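Local coordinates for protein manganese lipoxygenase (Gaeumannomyces graminis, PDB 5FX8) that oxygenates linoleic and alpha-linolenic acids to their 11S- and 13R-hydroperoxides, using a manganese-bound water as the base for hydrogen abstraction, at residues A371-K376 and V464-H469; N438-A443 and P453-R458; A231-G236 and T254-D259; P227-A232 and A499-I504. All coordinates share one frame; numbering follows the deposited sequence.

Following the chain from the N terminus, residues 227-236 open two contacts that share Ala231 and Ala232. Interaction 3 closes first, after the hairpin of strands 235-241 and 246-253. Interaction 4 stays open for 266 residues, until 499-504 returns to 227-232, and interactions 1 and 2 are nested inside its loop. Interaction 1 joins the start of helix 374-380 to helix 460-481; within it, interaction 2 ties helix 434-444 to the loop that follows. Interactions 1 and 2 touch through Val466, which packs on Trp439 and Pro453; interactions 3 and 4 touch through Val256 and Ile504. The two pairs are far apart, the centres of interactions 2 and 4 being about 48 Å from each other.

Interaction 1 (A371-K376 and V464-H469); sequences AGYLEK and VDVLTH
Asp465, whose CB lies beside the phenol end of Tyr373, has its OD1 in a salt bridge with NH1 of Arg409 on helix 396-420. Its carboxylate is thus engaged by a neighbouring helix, and Asp465 meets Tyr373 through its methylene: Tyr373 OH lies 3.7 Å from Asp465 CB, with ring and carboxylate planes 66° apart.

One helical turn on, His469 receives the near side of the same tyrosine. With CG anti to its backbone N (chi1 -171°), the imidazole reaches out from helix 460-481 and presents a face to Tyr373, giving an edge-to-face pair with centroids 4.8 Å apart and planes at 64°. The CD1-CE1 edge does the touching: Tyr373 CD1 is 3.5 Å from His469 CG, offset toward the rim of the imidazole, and Tyr373 CE1 is 3.6 Å from His469 CB. The carbonyl of Gly372 meets the far end of the imidazole, Gly372 O lying 3.1 Å from His469 CE1. Phe369 makes a second edge-to-face pair with His469.

Tyr373 is the N-cap residue of helix 374-380, and its ring reaches across to a helix that also carries the manganese ligand His478, about 11 Å from His469 between side chains. With no polar bond between the two segments, the contact rests on aromatic and van der Waals packing, and the salt bridge to Arg409 probably offsets the charge of Asp465.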
loop_
_atom_site.group_PDB
_atom_site.type_symbol
_atom_site.label_atom_id
_atom_site.label_comp_id
_atom_site.label_asym_id
_atom_site.label_seq_id
_atom_site.Cartn_x
_atom_site.Cartn_y
_atom_site.Cartn_z
ATOM N N ALA A 371 22.322 -3.733 -8.504
ATOM C CA ALA A 371 22.714 -3.629 -7.099
ATOM C C ALA A 371 21.595 -4.030 -6.157
ATOM O O ALA A 371 21.857 -4.485 -5.034
ATOM C CB ALA A 371 23.137 -2.197 -6.800
ATOM N N GLY A 372 20.355 -3.849 -6.582
ATOM C CA GLY A 372 19.217 -4.153 -5.768
ATOM C C GLY A 372 18.649 -5.532 -5.922
ATOM O O GLY A 372 17.676 -5.838 -5.239
ATOM N N TYR A 373 19.187 -6.381 -6.798
ATOM C CA TYR A 373 18.684 -7.742 -6.882
ATOM C C TYR A 373 18.820 -8.366 -5.514
ATOM O O TYR A 373 19.751 -8.046 -4.785
ATOM C CB TYR A 373 19.469 -8.547 -7.899
ATOM C CG TYR A 373 19.295 -8.179 -9.344
ATOM C CD1 TYR A 373 18.357 -7.253 -9.742
ATOM C CD2 TYR A 373 20.086 -8.767 -10.315
ATOM C CE1 TYR A 373 18.206 -6.930 -11.066
ATOM C CE2 TYR A 373 19.934 -8.446 -11.647
ATOM C CZ TYR A 373 18.991 -7.527 -12.011
ATOM O OH TYR A 373 18.825 -7.196 -13.325
ATOM N N LEU A 374 17.884 -9.237 -5.152
ATOM C CA LEU A 374 17.787 -9.721 -3.775
ATOM C C LEU A 374 19.116 -10.235 -3.231
ATOM O O LEU A 374 19.631 -9.732 -2.231
ATOM C CB LEU A 374 16.754 -10.828 -3.682
ATOM C CG LEU A 374 16.524 -11.283 -2.245
ATOM C CD1 LEU A 374 15.713 -10.252 -1.520
ATOM C CD2 LEU A 374 15.851 -12.618 -2.233
ATOM N N GLU A 375 19.665 -11.267 -3.850
ATOM C CA GLU A 375 20.862 -11.870 -3.294
ATOM C C GLU A 375 22.080 -10.992 -3.493
ATOM O O GLU A 375 22.974 -10.987 -2.650
ATOM C CB GLU A 375 21.083 -13.247 -3.893
ATOM C CG GLU A 375 20.021 -14.221 -3.474
ATOM C CD GLU A 375 20.416 -15.655 -3.693
ATOM O OE1 GLU A 375 21.387 -15.903 -4.447
ATOM O OE2 GLU A 375 19.758 -16.536 -3.091
ATOM N N LYS A 376 22.138 -10.238 -4.579
ATOM C CA LYS A 376 23.259 -9.335 -4.750
ATOM C C LYS A 376 23.292 -8.292 -3.633
ATOM O O LYS A 376 24.350 -8.026 -3.050
ATOM C CB LYS A 376 23.169 -8.707 -6.134
ATOM C CG LYS A 376 24.220 -7.697 -6.426
ATOM C CD LYS A 376 25.625 -8.266 -6.298
ATOM C CE LYS A 376 26.703 -7.176 -6.441
ATOM N NZ LYS A 376 28.097 -7.729 -6.459
ATOM N N VAL A 464 15.129 -12.027 -18.055
ATOM C CA VAL A 464 14.344 -12.616 -16.976
ATOM C C VAL A 464 14.697 -11.968 -15.642
ATOM O O VAL A 464 13.828 -11.779 -14.783
ATOM C CB VAL A 464 14.538 -14.148 -16.948
ATOM C CG1 VAL A 464 13.943 -14.760 -15.724
ATOM C CG2 VAL A 464 13.904 -14.768 -18.136
ATOM N N ASP A 465 15.970 -11.617 -15.444
ATOM C CA ASP A 465 16.360 -10.903 -14.230
ATOM C C ASP A 465 15.679 -9.552 -14.135
ATOM O O ASP A 465 15.156 -9.187 -13.086
ATOM C CB ASP A 465 17.858 -10.696 -14.188
ATOM C CG ASP A 465 18.610 -11.949 -13.884
ATOM O OD1 ASP A 465 17.984 -12.960 -13.474
ATOM O OD2 ASP A 465 19.846 -11.902 -14.069
ATOM N N VAL A 466 15.696 -8.799 -15.224
ATOM C CA VAL A 466 15.064 -7.487 -15.250
ATOM C C VAL A 466 13.580 -7.584 -14.912
ATOM O O VAL A 466 13.086 -6.901 -14.005
ATOM C CB VAL A 466 15.305 -6.827 -16.618
ATOM C CG1 VAL A 466 14.412 -5.621 -16.819
ATOM C CG2 VAL A 466 16.730 -6.433 -16.719
ATOM N N LEU A 467 12.853 -8.448 -15.620
ATOM C CA LEU A 467 11.416 -8.567 -15.406
ATOM C C LEU A 467 11.084 -9.120 -14.020
ATOM O O LEU A 467 10.108 -8.691 -13.388
ATOM C CB LEU A 467 10.807 -9.430 -16.503
ATOM C CG LEU A 467 11.086 -8.979 -17.934
ATOM C CD1 LEU A 467 10.378 -9.835 -18.957
ATOM C CD2 LEU A 467 10.697 -7.519 -18.117
ATOM N N THR A 468 11.893 -10.051 -13.520
ATOM C CA THR A 468 11.703 -10.541 -12.163
ATOM C C THR A 468 11.915 -9.439 -11.138
ATOM O O THR A 468 11.136 -9.299 -10.191
ATOM C CB THR A 468 12.648 -11.697 -11.903
ATOM O OG1 THR A 468 12.505 -12.623 -12.962
ATOM C CG2 THR A 468 12.284 -12.389 -10.645
ATOM N N HIS A 469 12.955 -8.648 -11.311
ATOM C CA HIS A 469 13.234 -7.613 -10.343
ATOM C C HIS A 469 12.162 -6.530 -10.367
ATOM O O HIS A 469 11.811 -5.981 -9.319
ATOM C CB HIS A 469 14.616 -7.044 -10.611
ATOM C CG HIS A 469 15.090 -6.133 -9.543
ATOM N ND1 HIS A 469 15.221 -6.531 -8.237
ATOM C CD2 HIS A 469 15.432 -4.830 -9.579
ATOM C CE1 HIS A 469 15.636 -5.512 -7.511
ATOM N NE2 HIS A 469 15.773 -4.467 -8.304
#

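Interaction 2 (N438-A443 and P453-R458); sequences NWIAEA and PAAPLR
Ile440 carries this contact, directing both of its branches from helix 434-444 into the loop 453-458. Its chi1 of -52° sends CG2 anti to the backbone N, where the methyl meets the loop backbone, while CG1 and CD1 turn to Leu457. Ile440 CG2 lies 3.1 Å from Pro453 O and 3.9 Å from Ala454 C, and the methyl of Ala455 comes alongside, with Ala455 CB 3.7 Å from Ile440 CG2. On the other branch Ile440 CD1 and Leu457 CD1 are 3.8 Å apart, the two side chains crossing at about a right angle. Ile440 and Leu457 are buried, and this is where the packing is dense; the side-chain contacts are apolar, though the CG2 methyl also lies against the Pro453 carbonyl. Phe452 borders Ile440 as well.

Toward solvent the contact thins out. Ala441 and Ala455 are exposed, and there the helix is met by a single methyl, Ala455 CB standing 4.1 Å from Ala441 N. The cis peptide between Ala455 and Pro456 bends the chain at this outer margin before Leu457 turns back in.

Polar links flank the apolar patch. Asn444 ND2 is hydrogen-bonded to the carbonyl oxygens of both Ile440 and Pro453, so one amide ties the helix to the loop, and Gln437 OE1 accepts from Leu457 N. Ile440 CD1 lies 4.2 Å above the Trp439 ring plane, toward its rim. Pro453 leans on helix 460-481 through Gln462 and Val466, and Trp439 packs on that helix and on helices 268-305 and 313-321.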
loop_
_atom_site.group_PDB
_atom_site.type_symbol
_atom_site.label_atom_id
_atom_site.label_comp_id
_atom_site.label_asym_id
_atom_site.label_seq_id
_atom_site.Cartn_x
_atom_site.Cartn_y
_atom_site.Cartn_z
ATOM N N ASN A 438 16.970 -1.635 -28.110
ATOM C CA ASN A 438 16.843 -0.192 -27.952
ATOM C C ASN A 438 16.480 0.167 -26.531
ATOM O O ASN A 438 17.016 1.122 -25.983
ATOM C CB ASN A 438 15.805 0.373 -28.904
ATOM C CG ASN A 438 16.313 0.462 -30.287
ATOM O OD1 ASN A 438 17.496 0.286 -30.511
ATOM N ND2 ASN A 438 15.433 0.718 -31.235
ATOM N N TRP A 439 15.557 -0.569 -25.925
ATOM C CA TRP A 439 15.250 -0.347 -24.519
ATOM C C TRP A 439 16.508 -0.379 -23.670
ATOM O O TRP A 439 16.679 0.451 -22.778
ATOM C CB TRP A 439 14.257 -1.397 -24.046
ATOM C CG TRP A 439 13.921 -1.356 -22.639
ATOM C CD1 TRP A 439 13.896 -0.266 -21.840
ATOM C CD2 TRP A 439 13.550 -2.463 -21.824
ATOM N NE1 TRP A 439 13.516 -0.615 -20.574
ATOM C CE2 TRP A 439 13.304 -1.963 -20.531
ATOM C CE3 TRP A 439 13.395 -3.827 -22.058
ATOM C CZ2 TRP A 439 12.909 -2.781 -19.474
ATOM C CZ3 TRP A 439 13.012 -4.636 -21.010
ATOM C CH2 TRP A 439 12.777 -4.112 -19.730
ATOM N N ILE A 440 17.401 -1.327 -23.926
ATOM C CA ILE A 440 18.577 -1.432 -23.069
ATOM C C ILE A 440 19.517 -0.263 -23.314
ATOM O O ILE A 440 20.044 0.342 -22.375
ATOM C CB ILE A 440 19.278 -2.777 -23.280
ATOM C CG1 ILE A 440 18.275 -3.909 -23.133
ATOM C CG2 ILE A 440 20.403 -2.933 -22.300
ATOM C CD1 ILE A 440 17.647 -3.962 -21.811
ATOM N N ALA A 441 19.733 0.075 -24.579
ATOM C CA ALA A 441 20.577 1.218 -24.899
ATOM C C ALA A 441 19.994 2.521 -24.335
ATOM O O ALA A 441 20.719 3.367 -23.809
ATOM C CB ALA A 441 20.757 1.284 -26.413
ATOM N N GLU A 442 18.683 2.683 -24.434
ATOM C CA GLU A 442 17.988 3.855 -23.927
ATOM C C GLU A 442 18.105 3.948 -22.416
ATOM O O GLU A 442 18.270 5.040 -21.860
ATOM C CB GLU A 442 16.520 3.781 -24.355
ATOM C CG GLU A 442 15.594 4.850 -23.842
ATOM C CD GLU A 442 15.478 6.046 -24.770
ATOM O OE1 GLU A 442 15.812 5.906 -25.966
ATOM O OE2 GLU A 442 15.024 7.127 -24.306
ATOM N N ALA A 443 17.982 2.811 -21.733
ATOM C CA ALA A 443 18.133 2.804 -20.291
ATOM C C ALA A 443 19.525 3.240 -19.920
ATOM O O ALA A 443 19.709 4.101 -19.060
ATOM C CB ALA A 443 17.847 1.421 -19.730
ATOM N N PRO A 453 21.716 -3.754 -16.842
ATOM C CA PRO A 453 22.499 -4.622 -17.729
ATOM C C PRO A 453 22.898 -3.901 -19.004
ATOM O O PRO A 453 22.086 -3.262 -19.658
ATOM C CB PRO A 453 21.550 -5.786 -18.010
ATOM C CG PRO A 453 20.216 -5.271 -17.674
ATOM C CD PRO A 453 20.392 -4.318 -16.565
ATOM N N ALA A 454 24.169 -3.979 -19.328
ATOM C CA ALA A 454 24.712 -3.269 -20.469
ATOM C C ALA A 454 24.152 -3.809 -21.777
ATOM O O ALA A 454 23.761 -4.970 -21.878
ATOM C CB ALA A 454 26.220 -3.401 -20.475
ATOM N N ALA A 455 24.127 -2.955 -22.791
ATOM C CA ALA A 455 23.703 -3.396 -24.110
ATOM C C ALA A 455 24.944 -3.827 -24.797
ATOM O O ALA A 455 25.998 -3.309 -24.479
ATOM C CB ALA A 455 23.051 -2.315 -24.859
ATOM N N PRO A 456 24.850 -4.780 -25.721
ATOM C CA PRO A 456 23.673 -5.540 -26.118
ATOM C C PRO A 456 23.363 -6.652 -25.176
ATOM O O PRO A 456 24.270 -7.225 -24.589
ATOM C CB PRO A 456 24.073 -6.117 -27.465
ATOM C CG PRO A 456 25.503 -6.281 -27.349
ATOM C CD PRO A 456 25.992 -5.086 -26.583
ATOM N N LEU A 457 22.090 -6.986 -25.090
ATOM C CA LEU A 457 21.603 -7.991 -24.164
ATOM C C LEU A 457 21.567 -9.320 -24.901
ATOM O O LEU A 457 20.805 -9.490 -25.855
ATOM C CB LEU A 457 20.231 -7.586 -23.614
ATOM C CG LEU A 457 19.481 -8.456 -22.597
ATOM C CD1 LEU A 457 18.592 -7.674 -21.568
ATOM C CD2 LEU A 457 18.679 -9.542 -23.331
ATOM N N ARG A 458 22.394 -10.262 -24.456
ATOM C CA ARG A 458 22.649 -11.471 -25.218
ATOM C C ARG A 458 21.957 -12.711 -24.682
ATOM O O ARG A 458 21.766 -13.658 -25.448
ATOM C CB ARG A 458 24.150 -11.742 -25.276
ATOM C CG ARG A 458 24.990 -10.491 -25.231
ATOM C CD ARG A 458 26.363 -10.737 -25.812
ATOM N NE ARG A 458 26.332 -10.790 -27.271
ATOM C CZ ARG A 458 26.922 -9.901 -28.056
ATOM N NH1 ARG A 458 27.598 -8.899 -27.517
ATOM N NH2 ARG A 458 26.848 -10.019 -29.371
#

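Interaction 3 (A231-G236 and T254-D259); sequences AAACQG and TNVGVD
Ala233 and Thr254 come together where the two strands of a beta hairpin, 235-241 and 246-253, run out into loops, and Ala233 N donates to Thr254 O at 2.8 Å with an N-H...O angle of 149°. Next along, Gln235 and Lys253 are joined by backbone hydrogen bonds; beyond that pair the regular register is lost, and Ala233 N bonds to Thr254 O rather than to Asn255. Past this point, the second segment curls into a type II' turn from Val256 to Asp259, closed by Asp259 N to Val256 O at 3.0 Å.

The side chains interlock around the junction. Val256 lays both methyls against the alanines: CG2 is 3.6 Å from Ala232 CA, and Val256 CG1 is 4.2 Å from Ala233 CB. Ala232 CB also rests 3.7 Å from Thr254 O, beside the hydrogen bond. Asn255, in a left-handed backbone conformation, points its CB toward 231-236, with Asn255 CB 3.2 Å from Ala233 O. The Asn255 and Gln235 side chains cross at about a right angle, at the flank of the pair. Cys234, whose CB points away from 254-259, packs on Met277 and Phe278 of helix 268-305; from this helix Asn281 also binds Cys234 N and Ala232 O, tying the hairpin's open end to it.

Within the loop, Thr254 forms an ST turn. A chi1 of 74° tucks OG1 between backbone N and carbonyl carbon, where Val256 N reaches Thr254 OG1 at 3.2 Å along an almost straight bond of 174°.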
loop_
_atom_site.group_PDB
_atom_site.type_symbol
_atom_site.label_atom_id
_atom_site.label_comp_id
_atom_site.label_asym_id
_atom_site.label_seq_id
_atom_site.Cartn_x
_atom_site.Cartn_y
_atom_site.Cartn_z
ATOM N N ALA A 231 14.522 14.220 17.793
ATOM C CA ALA A 231 14.966 13.030 17.083
ATOM C C ALA A 231 16.450 12.824 17.327
ATOM O O ALA A 231 17.181 13.787 17.550
ATOM C CB ALA A 231 14.700 13.148 15.580
ATOM N N ALA A 232 16.897 11.569 17.243
ATOM C CA ALA A 232 18.304 11.234 17.406
ATOM C C ALA A 232 18.904 10.913 16.042
ATOM O O ALA A 232 18.342 11.278 15.011
ATOM C CB ALA A 232 18.460 10.083 18.406
ATOM N N ALA A 233 20.058 10.255 16.033
ATOM C CA ALA A 233 20.648 9.745 14.803
ATOM C C ALA A 233 21.316 8.409 15.156
ATOM O O ALA A 233 22.532 8.239 15.163
ATOM C CB ALA A 233 21.616 10.748 14.185
ATOM N N CYS A 234 20.492 7.418 15.474
ATOM C CA CYS A 234 20.990 6.243 16.171
ATOM C C CYS A 234 21.838 5.353 15.278
ATOM O O CYS A 234 21.580 5.191 14.084
ATOM C CB CYS A 234 19.838 5.435 16.733
ATOM S SG CYS A 234 19.081 6.239 18.122
ATOM N N GLN A 235 22.875 4.797 15.868
ATOM C CA GLN A 235 23.570 3.651 15.328
ATOM C C GLN A 235 23.245 2.510 16.263
ATOM O O GLN A 235 23.393 2.647 17.474
ATOM C CB GLN A 235 25.071 3.878 15.268
ATOM C CG GLN A 235 25.486 4.966 14.361
ATOM C CD GLN A 235 26.965 5.118 14.347
ATOM O OE1 GLN A 235 27.597 5.014 13.299
ATOM N NE2 GLN A 235 27.543 5.353 15.508
ATOM N N GLY A 236 22.768 1.404 15.709
ATOM C CA GLY A 236 22.464 0.217 16.479
ATOM C C GLY A 236 23.474 -0.868 16.155
ATOM O O GLY A 236 23.757 -1.137 14.986
ATOM N N THR A 254 23.164 7.412 20.286
ATOM C CA THR A 254 22.226 8.394 19.744
ATOM C C THR A 254 22.858 9.311 18.719
ATOM O O THR A 254 22.156 9.820 17.841
ATOM C CB THR A 254 21.678 9.287 20.837
ATOM O OG1 THR A 254 22.708 10.200 21.213
ATOM C CG2 THR A 254 21.238 8.471 22.026
ATOM N N ASN A 255 24.142 9.605 18.862
ATOM C CA ASN A 255 24.864 10.503 17.968
ATOM C C ASN A 255 24.322 11.916 17.965
ATOM O O ASN A 255 24.525 12.637 16.988
ATOM C CB ASN A 255 24.865 10.001 16.529
ATOM C CG ASN A 255 25.665 8.762 16.352
ATOM O OD1 ASN A 255 25.181 7.794 15.789
ATOM N ND2 ASN A 255 26.904 8.777 16.819
ATOM N N VAL A 256 23.608 12.330 19.009
ATOM C CA VAL A 256 23.129 13.699 19.137
ATOM C C VAL A 256 23.266 14.136 20.588
ATOM O O VAL A 256 23.226 13.321 21.513
ATOM C CB VAL A 256 21.666 13.871 18.665
ATOM C CG1 VAL A 256 21.566 13.641 17.217
ATOM C CG2 VAL A 256 20.742 12.935 19.399
ATOM N N GLY A 257 23.430 15.438 20.779
ATOM C CA GLY A 257 23.465 15.989 22.119
ATOM C C GLY A 257 24.711 15.540 22.833
ATOM O O GLY A 257 25.829 15.647 22.331
ATOM N N VAL A 258 24.522 14.992 24.023
ATOM C CA VAL A 258 25.665 14.490 24.762
ATOM C C VAL A 258 26.138 13.142 24.253
ATOM O O VAL A 258 27.207 12.679 24.678
ATOM C CB VAL A 258 25.300 14.408 26.248
ATOM C CG1 VAL A 258 24.822 15.768 26.741
ATOM C CG2 VAL A 258 24.246 13.364 26.427
ATOM N N ASP A 259 25.356 12.491 23.380
ATOM C CA ASP A 259 25.808 11.328 22.622
ATOM C C ASP A 259 25.929 10.087 23.500
ATOM O O ASP A 259 26.980 9.451 23.557
ATOM C CB ASP A 259 27.141 11.650 21.943
ATOM C CG ASP A 259 27.403 10.801 20.758
ATOM O OD1 ASP A 259 26.810 9.715 20.680
ATOM O OD2 ASP A 259 28.195 11.216 19.901
#

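Interaction 4 (P227-A232 and A499-I504); sequences PGRYAA and ALYAPI
A bend at chi2 of Arg229 (-60°) makes its chain run alongside Tyr501, pointing the same way, while Tyr230, with CG beside its backbone N, swings its ring over the Ala502-Pro503 peptide. The guanidinium lies with one face over Tyr501 CE2, Arg229 CZ being 3.5 Å from that atom and the two planes 41° apart; Arg229 CD touches Ala499 CB at 3.9 Å. Tyr230 uses a ring face: Ala502 C sits beneath its rim, 3.3 Å from Tyr230 CD1, and Pro503 makes a CH-pi contact, its CG 4.0 Å from the Tyr230 ring centroid.

Tyr230 and Leu500 form a single antiparallel bridge, a hydrogen-bonded pair. Tyr230 N donates to Leu500 O at 2.8 Å, and a water mediates the return link, donating to Tyr230 O at 2.6 Å and accepting from Leu500 N at 3.2 Å. Further along, Ile504 CG1 packs on the Ala231 carbonyl.

Helix 268-305 backs both loops, with Met277 touching Leu500 and Ile504, and Asn280 touching Leu500 and Ala231. Segment 227-232 leads into strand 235-241, and Trp522, before helix 526-539, shares a backbone hydrogen bond with Tyr501 and donates NE1 to Pro503 O.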
loop_
_atom_site.group_PDB
_atom_site.type_symbol
_atom_site.label_atom_id
_atom_site.label_comp_id
_atom_site.label_asym_id
_atom_site.label_seq_id
_atom_site.Cartn_x
_atom_site.Cartn_y
_atom_site.Cartn_z
ATOM N N PRO A 227 9.985 22.231 15.298
ATOM C CA PRO A 227 9.798 22.699 16.680
ATOM C C PRO A 227 8.750 21.886 17.423
ATOM O O PRO A 227 7.724 21.500 16.866
ATOM C CB PRO A 227 9.358 24.159 16.503
ATOM C CG PRO A 227 8.915 24.265 15.070
ATOM C CD PRO A 227 9.761 23.296 14.309
ATOM N N GLY A 228 9.009 21.638 18.701
ATOM C CA GLY A 228 8.180 20.743 19.473
ATOM C C GLY A 228 8.414 19.269 19.199
ATOM O O GLY A 228 7.802 18.432 19.869
ATOM N N ARG A 229 9.278 18.940 18.228
ATOM C CA ARG A 229 9.682 17.601 17.850
ATOM C C ARG A 229 11.166 17.407 18.086
ATOM O O ARG A 229 11.961 18.345 18.028
ATOM C CB ARG A 229 9.418 17.313 16.383
ATOM C CG ARG A 229 8.023 17.630 15.974
ATOM C CD ARG A 229 6.968 16.853 16.731
ATOM N NE ARG A 229 5.639 17.163 16.265
ATOM C CZ ARG A 229 4.830 18.048 16.866
ATOM N NH1 ARG A 229 5.182 18.759 17.929
ATOM N NH2 ARG A 229 3.634 18.262 16.382
ATOM N N TYR A 230 11.527 16.157 18.311
ATOM C CA TYR A 230 12.899 15.822 18.598
ATOM C C TYR A 230 13.230 14.512 17.905
ATOM O O TYR A 230 12.339 13.780 17.478
ATOM C CB TYR A 230 13.107 15.739 20.101
ATOM C CG TYR A 230 12.567 16.925 20.828
ATOM C CD1 TYR A 230 11.240 16.978 21.228
ATOM C CD2 TYR A 230 13.388 17.999 21.125
ATOM C CE1 TYR A 230 10.751 18.063 21.887
ATOM C CE2 TYR A 230 12.917 19.085 21.802
ATOM C CZ TYR A 230 11.604 19.121 22.181
ATOM O OH TYR A 230 11.137 20.222 22.857
ATOM N N ALA A 231 14.522 14.220 17.793
ATOM C CA ALA A 231 14.966 13.030 17.083
ATOM C C ALA A 231 16.450 12.824 17.327
ATOM O O ALA A 231 17.181 13.787 17.550
ATOM C CB ALA A 231 14.700 13.148 15.580
ATOM N N ALA A 232 16.897 11.569 17.243
ATOM C CA ALA A 232 18.304 11.234 17.406
ATOM C C ALA A 232 18.904 10.913 16.042
ATOM O O ALA A 232 18.342 11.278 15.011
ATOM C CB ALA A 232 18.460 10.083 18.406
ATOM N N ALA A 499 7.189 10.594 15.536
ATOM C CA ALA A 499 7.945 11.712 16.064
ATOM C C ALA A 499 8.201 11.515 17.550
ATOM O O ALA A 499 7.450 10.823 18.235
ATOM C CB ALA A 499 7.204 13.035 15.838
ATOM N N LEU A 500 9.249 12.157 18.053
ATOM C CA LEU A 500 9.493 12.215 19.490
ATOM C C LEU A 500 9.115 13.594 20.017
ATOM O O LEU A 500 9.433 14.612 19.397
ATOM C CB LEU A 500 10.947 11.911 19.821
ATOM C CG LEU A 500 11.542 10.661 19.175
ATOM C CD1 LEU A 500 12.954 10.474 19.684
ATOM C CD2 LEU A 500 10.701 9.436 19.479
ATOM N N TYR A 501 8.451 13.618 21.167
ATOM C CA TYR A 501 7.803 14.813 21.680
ATOM C C TYR A 501 8.483 15.351 22.929
ATOM O O TYR A 501 7.966 16.261 23.563
ATOM C CB TYR A 501 6.316 14.528 21.926
ATOM C CG TYR A 501 5.534 14.341 20.635
ATOM C CD1 TYR A 501 5.465 13.096 20.027
ATOM C CD2 TYR A 501 4.896 15.416 20.004
ATOM C CE1 TYR A 501 4.784 12.910 18.870
ATOM C CE2 TYR A 501 4.206 15.234 18.832
ATOM C CZ TYR A 501 4.171 13.969 18.275
ATOM O OH TYR A 501 3.518 13.711 17.115
ATOM N N ALA A 502 9.649 14.838 23.272
ATOM C CA ALA A 502 10.398 15.335 24.401
ATOM C C ALA A 502 11.866 15.283 24.028
ATOM O O ALA A 502 12.274 14.430 23.239
ATOM C CB ALA A 502 10.132 14.510 25.668
ATOM N N PRO A 503 12.676 16.188 24.562
ATOM C CA PRO A 503 14.072 16.280 24.127
ATOM C C PRO A 503 14.855 15.021 24.434
ATOM O O PRO A 503 14.599 14.324 25.417
ATOM C CB PRO A 503 14.613 17.466 24.933
ATOM C CG PRO A 503 13.440 18.242 25.252
ATOM C CD PRO A 503 12.324 17.284 25.474
ATOM N N ILE A 504 15.841 14.765 23.585
ATOM C CA ILE A 504 16.724 13.613 23.769
ATOM C C ILE A 504 17.417 13.734 25.111
ATOM O O ILE A 504 18.098 14.747 25.354
ATOM C CB ILE A 504 17.764 13.537 22.639
ATOM C CG1 ILE A 504 17.098 13.361 21.279
ATOM C CG2 ILE A 504 18.776 12.451 22.921
ATOM C CD1 ILE A 504 16.157 12.263 21.242
HETATM O O HOH W 1 11.182 12.387 15.551
#